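Local atomic coordinates of cryptochrome DASH (Arabidopsis thaliana, PDB entry 2J4D), a protein that repairs cyclobutane pyrimidine dimers in single-stranded DNA as an FAD- and folate-binding photolyase, binds DNA without sequence specificity and may also act as a photoreceptor. Residues A[57-60]-A[61-64]; A[379-382]-A[383-387]; A[102-105]-A[106-110]. All blocks are in the same frame, centred on the assembly; numbering follows the deposited sequence.

Contact 1: residues A[57-60]-A[61-64]; sequences ALYK and AWSS
Tyr59 and Trp62 meet one helical turn apart: CE1 of Tyr59 lies 3.8 Å from CZ3 of Trp62, and CE3 of the indole sits over one face of the phenol. The two rings meet obliquely, planes 59° apart and centroids 5.6 Å. In both residues CG is turned away from the backbone N (chi1 -175° for Tyr59, 172° for Trp62), which sets each ring beside its own carbonyl carbon and brings CE1 of Tyr59 to CZ3 of Trp62. Ser63 OG comes obliquely to the same phenol, 3.9 Å from CE2 of Tyr59. A step further along, the hydroxyl of Ser64 gives its proton to the carbonyl O of Lys60, OG to O 2.7 Å. The backbone N of Ser64 reaches that same oxygen only weakly.

All this happens on the last turns of helix 56-63, the crossover helix of the beta-alpha-beta unit that leads from strand 41-46 to strand 67-74 in the alpha/beta domain. The backbone beneath is regular: Trp62 N bonds to Leu58 O at 3.0 Å and Ser63 N to Tyr59 O at 2.9 Å. On the sheet side Ala57 rests on Leu44, and Ala61 on Thr42 and Phe140, while the indole of Trp62 is packed by Val34, Pro214 and Leu217 from loops, and the backbone O of Trp62 accepts from Arg36 NE.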
loop_
_atom_site.group_PDB
_atom_site.type_symbol
_atom_site.label_atom_id
_atom_site.label_comp_id
_atom_site.label_asym_id
_atom_site.label_seq_id
_atom_site.Cartn_x
_atom_site.Cartn_y
_atom_site.Cartn_z
ATOM N N ALA A 57 -5.154 15.461 8.175
ATOM C CA ALA A 57 -4.120 15.913 9.105
ATOM C C ALA A 57 -3.622 17.286 8.646
ATOM O O ALA A 57 -3.468 18.208 9.454
ATOM C CB ALA A 57 -2.968 14.904 9.158
ATOM N N LEU A 58 -3.372 17.412 7.345
ATOM C CA LEU A 58 -2.924 18.669 6.754
ATOM C C LEU A 58 -3.998 19.737 6.956
ATOM O O LEU A 58 -3.703 20.874 7.323
ATOM C CB LEU A 58 -2.673 18.487 5.255
ATOM C CG LEU A 58 -2.401 19.754 4.437
ATOM C CD1 LEU A 58 -1.150 20.442 4.954
ATOM C CD2 LEU A 58 -2.232 19.393 2.963
ATOM N N TYR A 59 -5.254 19.378 6.715
ATOM C CA TYR A 59 -6.319 20.355 6.897
ATOM C C TYR A 59 -6.412 20.842 8.347
ATOM O O TYR A 59 -6.524 22.043 8.598
ATOM C CB TYR A 59 -7.682 19.784 6.489
ATOM C CG TYR A 59 -8.766 20.833 6.562
ATOM C CD1 TYR A 59 -9.004 21.690 5.490
ATOM C CD2 TYR A 59 -9.482 21.038 7.739
ATOM C CE1 TYR A 59 -9.922 22.730 5.588
ATOM C CE2 TYR A 59 -10.398 22.077 7.849
ATOM C CZ TYR A 59 -10.610 22.919 6.770
ATOM O OH TYR A 59 -11.488 23.969 6.884
ATOM N N LYS A 60 -6.378 19.913 9.297
ATOM C CA LYS A 60 -6.484 20.284 10.710
ATOM C C LYS A 60 -5.287 21.105 11.175
ATOM O O LYS A 60 -5.421 22.008 12.013
ATOM C CB LYS A 60 -6.643 19.027 11.571
ATOM C CG LYS A 60 -6.807 19.286 13.070
ATOM C CD LYS A 60 -7.931 20.272 13.384
ATOM C CE LYS A 60 -8.310 20.249 14.866
ATOM N NZ LYS A 60 -9.539 19.435 15.126
ATOM N N ALA A 61 -4.118 20.794 10.628
ATOM C CA ALA A 61 -2.897 21.517 10.972
ATOM C C ALA A 61 -3.018 22.964 10.489
ATOM O O ALA A 61 -2.720 23.915 11.218
ATOM C CB ALA A 61 -1.704 20.852 10.315
ATOM N N TRP A 62 -3.465 23.117 9.250
ATOM C CA TRP A 62 -3.631 24.428 8.643
ATOM C C TRP A 62 -4.677 25.280 9.351
ATOM O O TRP A 62 -4.450 26.459 9.614
ATOM C CB TRP A 62 -4.022 24.260 7.176
ATOM C CG TRP A 62 -4.412 25.534 6.494
ATOM C CD1 TRP A 62 -3.579 26.526 6.056
ATOM C CD2 TRP A 62 -5.739 25.944 6.154
ATOM N NE1 TRP A 62 -4.309 27.528 5.457
ATOM C CE2 TRP A 62 -5.637 27.196 5.506
ATOM C CE3 TRP A 62 -7.007 25.374 6.333
ATOM C CZ2 TRP A 62 -6.757 27.890 5.036
ATOM C CZ3 TRP A 62 -8.123 26.066 5.865
ATOM C CH2 TRP A 62 -7.986 27.310 5.225
ATOM N N SER A 63 -5.816 24.682 9.671
ATOM C CA SER A 63 -6.896 25.425 10.304
ATOM C C SER A 63 -6.687 25.726 11.784
ATOM O O SER A 63 -7.426 26.516 12.364
ATOM C CB SER A 63 -8.226 24.688 10.113
ATOM O OG SER A 63 -8.192 23.415 10.723
ATOM N N SER A 64 -5.676 25.119 12.393
ATOM C CA SER A 64 -5.431 25.362 13.807
ATOM C C SER A 64 -4.088 26.040 14.071
ATOM O O SER A 64 -3.571 25.994 15.188
ATOM C CB SER A 64 -5.501 24.042 14.571
ATOM O OG SER A 64 -4.441 23.188 14.196
#

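Contact 2: residues A[379-382]-A[383-387]; sequences NMKE and LSTTG
Thr385 and Thr386 turn their hydroxyls back onto the carbonyls of Lys381 and Glu382, but through different first torsions. In Thr385, OG1 stands beside its own backbone N (chi1 -55°) and donates to Lys381 O at 2.7 Å; the N of Thr385 bonds to the same oxygen from the opposite face of the carbonyl plane. Thr386 instead has OG1 between its N and carbonyl carbon (chi1 66°). From there Thr386 OG1 gives its proton to Glu382 O at 2.6 Å, from above the carbonyl plane; Thr386 N reaches that oxygen nearly head-on.

These doubled bonds close the C-terminal end of helix 374-386 in the FAD-binding domain. Gly387 follows with positive phi (82°), and its N still bonds to Leu383 O. The side chain of Glu382 runs out extended, and a water donates to both its OE2 (2.7 Å) and Thr386 OG1 (2.9 Å); OE1 is taken by Tyr463 OH. Elsewhere on the helix, Met380 CE lies 4.1 Å from Leu383 CD2, the two chains side by side, both touching Trp415. Leu383 also packs on Phe416 and Cys419, with its side chain about 9 Å from the bound FAD.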
loop_
_atom_site.group_PDB
_atom_site.type_symbol
_atom_site.label_atom_id
_atom_site.label_comp_id
_atom_site.label_asym_id
_atom_site.label_seq_id
_atom_site.Cartn_x
_atom_site.Cartn_y
_atom_site.Cartn_z
ATOM N N ASN A 379 5.176 -15.876 -11.073
ATOM C CA ASN A 379 4.680 -14.906 -10.104
ATOM C C ASN A 379 5.783 -14.422 -9.169
ATOM O O ASN A 379 5.904 -13.223 -8.916
ATOM C CB ASN A 379 3.515 -15.509 -9.308
ATOM C CG ASN A 379 2.167 -15.265 -9.975
ATOM O OD1 ASN A 379 1.656 -14.143 -9.973
ATOM N ND2 ASN A 379 1.591 -16.314 -10.562
ATOM N N MET A 380 6.610 -15.340 -8.676
ATOM C CA MET A 380 7.682 -14.945 -7.766
ATOM C C MET A 380 8.726 -14.098 -8.487
ATOM O O MET A 380 9.346 -13.215 -7.890
ATOM C CB MET A 380 8.334 -16.180 -7.137
ATOM C CG MET A 380 7.366 -17.030 -6.312
ATOM S SD MET A 380 6.413 -16.063 -5.102
ATOM C CE MET A 380 7.759 -15.511 -4.006
ATOM N N LYS A 381 8.918 -14.357 -9.776
ATOM C CA LYS A 381 9.881 -13.575 -10.538
ATOM C C LYS A 381 9.277 -12.185 -10.778
ATOM O O LYS A 381 9.979 -11.176 -10.723
ATOM C CB LYS A 381 10.198 -14.260 -11.873
ATOM C CG LYS A 381 11.401 -13.661 -12.602
ATOM C CD LYS A 381 11.773 -14.459 -13.851
ATOM C CE LYS A 381 12.192 -15.899 -13.518
ATOM N NZ LYS A 381 13.448 -16.008 -12.707
ATOM N N GLU A 382 7.972 -12.129 -11.042
ATOM C CA GLU A 382 7.319 -10.837 -11.257
ATOM C C GLU A 382 7.532 -9.975 -10.012
ATOM O O GLU A 382 7.885 -8.796 -10.093
ATOM C CB GLU A 382 5.811 -11.007 -11.500
ATOM C CG GLU A 382 5.107 -9.661 -11.744
ATOM C CD GLU A 382 3.608 -9.774 -11.960
ATOM O OE1 GLU A 382 3.107 -10.895 -12.174
ATOM O OE2 GLU A 382 2.929 -8.726 -11.927
ATOM N N LEU A 383 7.326 -10.590 -8.856
ATOM C CA LEU A 383 7.480 -9.906 -7.577
ATOM C C LEU A 383 8.880 -9.342 -7.329
ATOM O O LEU A 383 9.024 -8.163 -7.012
ATOM C CB LEU A 383 7.125 -10.863 -6.444
ATOM C CG LEU A 383 7.348 -10.322 -5.029
ATOM C CD1 LEU A 383 6.430 -9.111 -4.783
ATOM C CD2 LEU A 383 7.068 -11.423 -4.031
ATOM N N SER A 384 9.914 -10.172 -7.462
ATOM C CA SER A 384 11.270 -9.685 -7.209
ATOM C C SER A 384 11.770 -8.699 -8.271
ATOM O O SER A 384 12.659 -7.900 -8.010
ATOM C CB SER A 384 12.247 -10.862 -7.070
ATOM O OG SER A 384 12.235 -11.662 -8.230
ATOM N N THR A 385 11.178 -8.742 -9.456
ATOM C CA THR A 385 11.565 -7.857 -10.550
ATOM C C THR A 385 10.835 -6.515 -10.550
ATOM O O THR A 385 11.415 -5.486 -10.900
ATOM C CB THR A 385 11.282 -8.520 -11.925
ATOM O OG1 THR A 385 11.926 -9.798 -11.981
ATOM C CG2 THR A 385 11.779 -7.635 -13.073
ATOM N N THR A 386 9.563 -6.528 -10.162
ATOM C CA THR A 386 8.751 -5.306 -10.195
ATOM C C THR A 386 8.207 -4.820 -8.850
ATOM O O THR A 386 7.809 -3.667 -8.734
ATOM C CB THR A 386 7.529 -5.499 -11.110
ATOM O OG1 THR A 386 6.679 -6.491 -10.525
ATOM C CG2 THR A 386 7.955 -5.978 -12.516
ATOM N N GLY A 387 8.169 -5.693 -7.849
ATOM C CA GLY A 387 7.629 -5.284 -6.558
ATOM C C GLY A 387 6.109 -5.358 -6.538
ATOM O O GLY A 387 5.448 -4.822 -5.641
HETATM O O HOH W 1 4.176 -6.318 -11.889
#

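Contact 3: residues A[102-105]-A[106-110]; sequences LVDL and RKNLM
Leu105 and Leu109 meet one turn apart on helix 92-111, which belongs to the alpha/beta domain and packs on its parallel five-stranded sheet. The apolar contact across the segments is theirs: Leu105 CG lies 3.8 Å from Leu109 CD1, and Leu105 CD1 is equally near Leu109 CG. Different first torsions bring them together, since Leu105 turns CG away from its N (chi1 176°) whereas Leu109 keeps CG beside it (chi1 -76°). Both side chains press on Phe46 of strand 41-46 and on Leu116, and Leu109 also reaches Pro70 of strand 67-74.

The backbone bonds are those of a regular alpha-helix. Arg106 N donates to Leu102 O and Asn108 N to Asp104 O, and the Leu109 N to Leu105 O bond is the shortest of the four across the segments at 2.8 Å.

Polar side chains gather around Asp104. Its carboxylate and the amide of Asn108 stand almost perpendicular, 89° apart, with OD2 3.0 Å from Asn108 ND2. Ser253, in the first turn of helix 252-265, hydrogen-bonds to Asp104 OD1, and Lys111 to Asn108 OD1. Arg106 is directed elsewhere, its NH2 held by the carbonyls of Leu116 and Gly227. Lys107 forms a salt bridge with Asp16; its NZ is 4.5 Å from Asp104 OD1, too far for a second one, but a water spans the gap, donating to OD1 and accepting from Lys107 NZ at 3.3 Å.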
loop_
_atom_site.group_PDB
_atom_site.type_symbol
_atom_site.label_atom_id
_atom_site.label_comp_id
_atom_site.label_asym_id
_atom_site.label_seq_id
_atom_site.Cartn_x
_atom_site.Cartn_y
_atom_site.Cartn_z
ATOM N N LEU A 102 8.488 11.080 -2.022
ATOM C CA LEU A 102 8.965 12.228 -1.256
ATOM C C LEU A 102 9.287 13.410 -2.162
ATOM O O LEU A 102 8.946 14.541 -1.841
ATOM C CB LEU A 102 10.195 11.842 -0.430
ATOM C CG LEU A 102 9.931 10.767 0.636
ATOM C CD1 LEU A 102 11.243 10.432 1.341
ATOM C CD2 LEU A 102 8.887 11.257 1.654
ATOM N N VAL A 103 9.946 13.148 -3.287
ATOM C CA VAL A 103 10.274 14.220 -4.227
ATOM C C VAL A 103 8.984 14.912 -4.660
ATOM O O VAL A 103 8.894 16.143 -4.656
ATOM C CB VAL A 103 10.987 13.673 -5.492
ATOM C CG1 VAL A 103 11.064 14.759 -6.573
ATOM C CG2 VAL A 103 12.387 13.200 -5.134
ATOM N N ASP A 104 7.981 14.113 -5.014
ATOM C CA ASP A 104 6.704 14.645 -5.478
ATOM C C ASP A 104 5.935 15.406 -4.393
ATOM O O ASP A 104 5.306 16.434 -4.677
ATOM C CB ASP A 104 5.845 13.503 -6.035
ATOM C CG ASP A 104 4.570 13.994 -6.703
ATOM O OD1 ASP A 104 4.665 14.707 -7.726
ATOM O OD2 ASP A 104 3.471 13.661 -6.206
ATOM N N LEU A 105 5.974 14.907 -3.159
ATOM C CA LEU A 105 5.276 15.581 -2.066
ATOM C C LEU A 105 5.884 16.967 -1.843
ATOM O O LEU A 105 5.163 17.950 -1.695
ATOM C CB LEU A 105 5.365 14.759 -0.769
ATOM C CG LEU A 105 4.759 15.408 0.487
ATOM C CD1 LEU A 105 3.285 15.768 0.259
ATOM C CD2 LEU A 105 4.882 14.431 1.662
ATOM N N ARG A 106 7.207 17.046 -1.807
ATOM C CA ARG A 106 7.848 18.346 -1.628
ATOM C C ARG A 106 7.392 19.280 -2.752
ATOM O O ARG A 106 7.036 20.425 -2.515
ATOM C CB ARG A 106 9.373 18.198 -1.649
ATOM C CG ARG A 106 10.130 19.513 -1.863
ATOM C CD ARG A 106 11.630 19.324 -1.670
ATOM N NE ARG A 106 11.984 19.310 -0.253
ATOM C CZ ARG A 106 13.158 18.914 0.234
ATOM N NH1 ARG A 106 14.118 18.481 -0.580
ATOM N NH2 ARG A 106 13.380 18.968 1.541
ATOM N N LYS A 107 7.401 18.780 -3.981
ATOM C CA LYS A 107 6.988 19.586 -5.121
ATOM C C LYS A 107 5.556 20.098 -4.972
ATOM O O LYS A 107 5.284 21.281 -5.189
ATOM C CB LYS A 107 7.121 18.764 -6.403
ATOM C CG LYS A 107 6.510 19.401 -7.636
ATOM C CD LYS A 107 6.777 18.541 -8.863
ATOM C CE LYS A 107 5.558 18.463 -9.776
ATOM N NZ LYS A 107 5.830 17.634 -10.989
ATOM N N ASN A 108 4.635 19.216 -4.601
ATOM C CA ASN A 108 3.241 19.621 -4.456
ATOM C C ASN A 108 3.004 20.538 -3.260
ATOM O O ASN A 108 2.109 21.388 -3.293
ATOM C CB ASN A 108 2.339 18.387 -4.383
ATOM C CG ASN A 108 2.262 17.662 -5.709
ATOM O OD1 ASN A 108 2.181 18.304 -6.758
ATOM N ND2 ASN A 108 2.281 16.333 -5.680
ATOM N N LEU A 109 3.798 20.376 -2.206
ATOM C CA LEU A 109 3.653 21.250 -1.048
ATOM C C LEU A 109 4.143 22.641 -1.460
ATOM O O LEU A 109 3.524 23.660 -1.129
ATOM C CB LEU A 109 4.471 20.720 0.135
ATOM C CG LEU A 109 3.842 19.513 0.839
ATOM C CD1 LEU A 109 4.819 18.939 1.856
ATOM C CD2 LEU A 109 2.551 19.941 1.520
ATOM N N MET A 110 5.246 22.683 -2.201
ATOM C CA MET A 110 5.775 23.967 -2.642
ATOM C C MET A 110 4.761 24.726 -3.494
ATOM O O MET A 110 4.663 25.951 -3.413
ATOM C CB MET A 110 7.072 23.771 -3.422
ATOM C CG MET A 110 8.206 23.264 -2.556
ATOM S SD MET A 110 9.741 23.085 -3.450
ATOM C CE MET A 110 10.895 23.268 -2.145
HETATM O O HOH W 2 6.242 14.670 -9.696
#

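In the fold
Contacts 1 and 3 belong to the alpha/beta domain, on helices 56-63 and 92-111 whose inner sides both meet strand 41-46; their centres are about 17 Å apart and they do not touch. Contact 2 lies in the FAD-binding domain, about 39 Å from contact 1 and 29 Å from contact 3, centre to centre. Contact 1 is partly buried, whereas contacts 2 and 3 are buried. Contacts 1 and 2 lie near the C-terminal part of their helices and set hydroxyls on backbone carbonyls: Ser64 in contact 1, two threonines in contact 2. Contact 3 sits within a continuing helix, leaving its carbonyls to amide bonds while a leucine pair faces the sheet and charged groups turn to other elements.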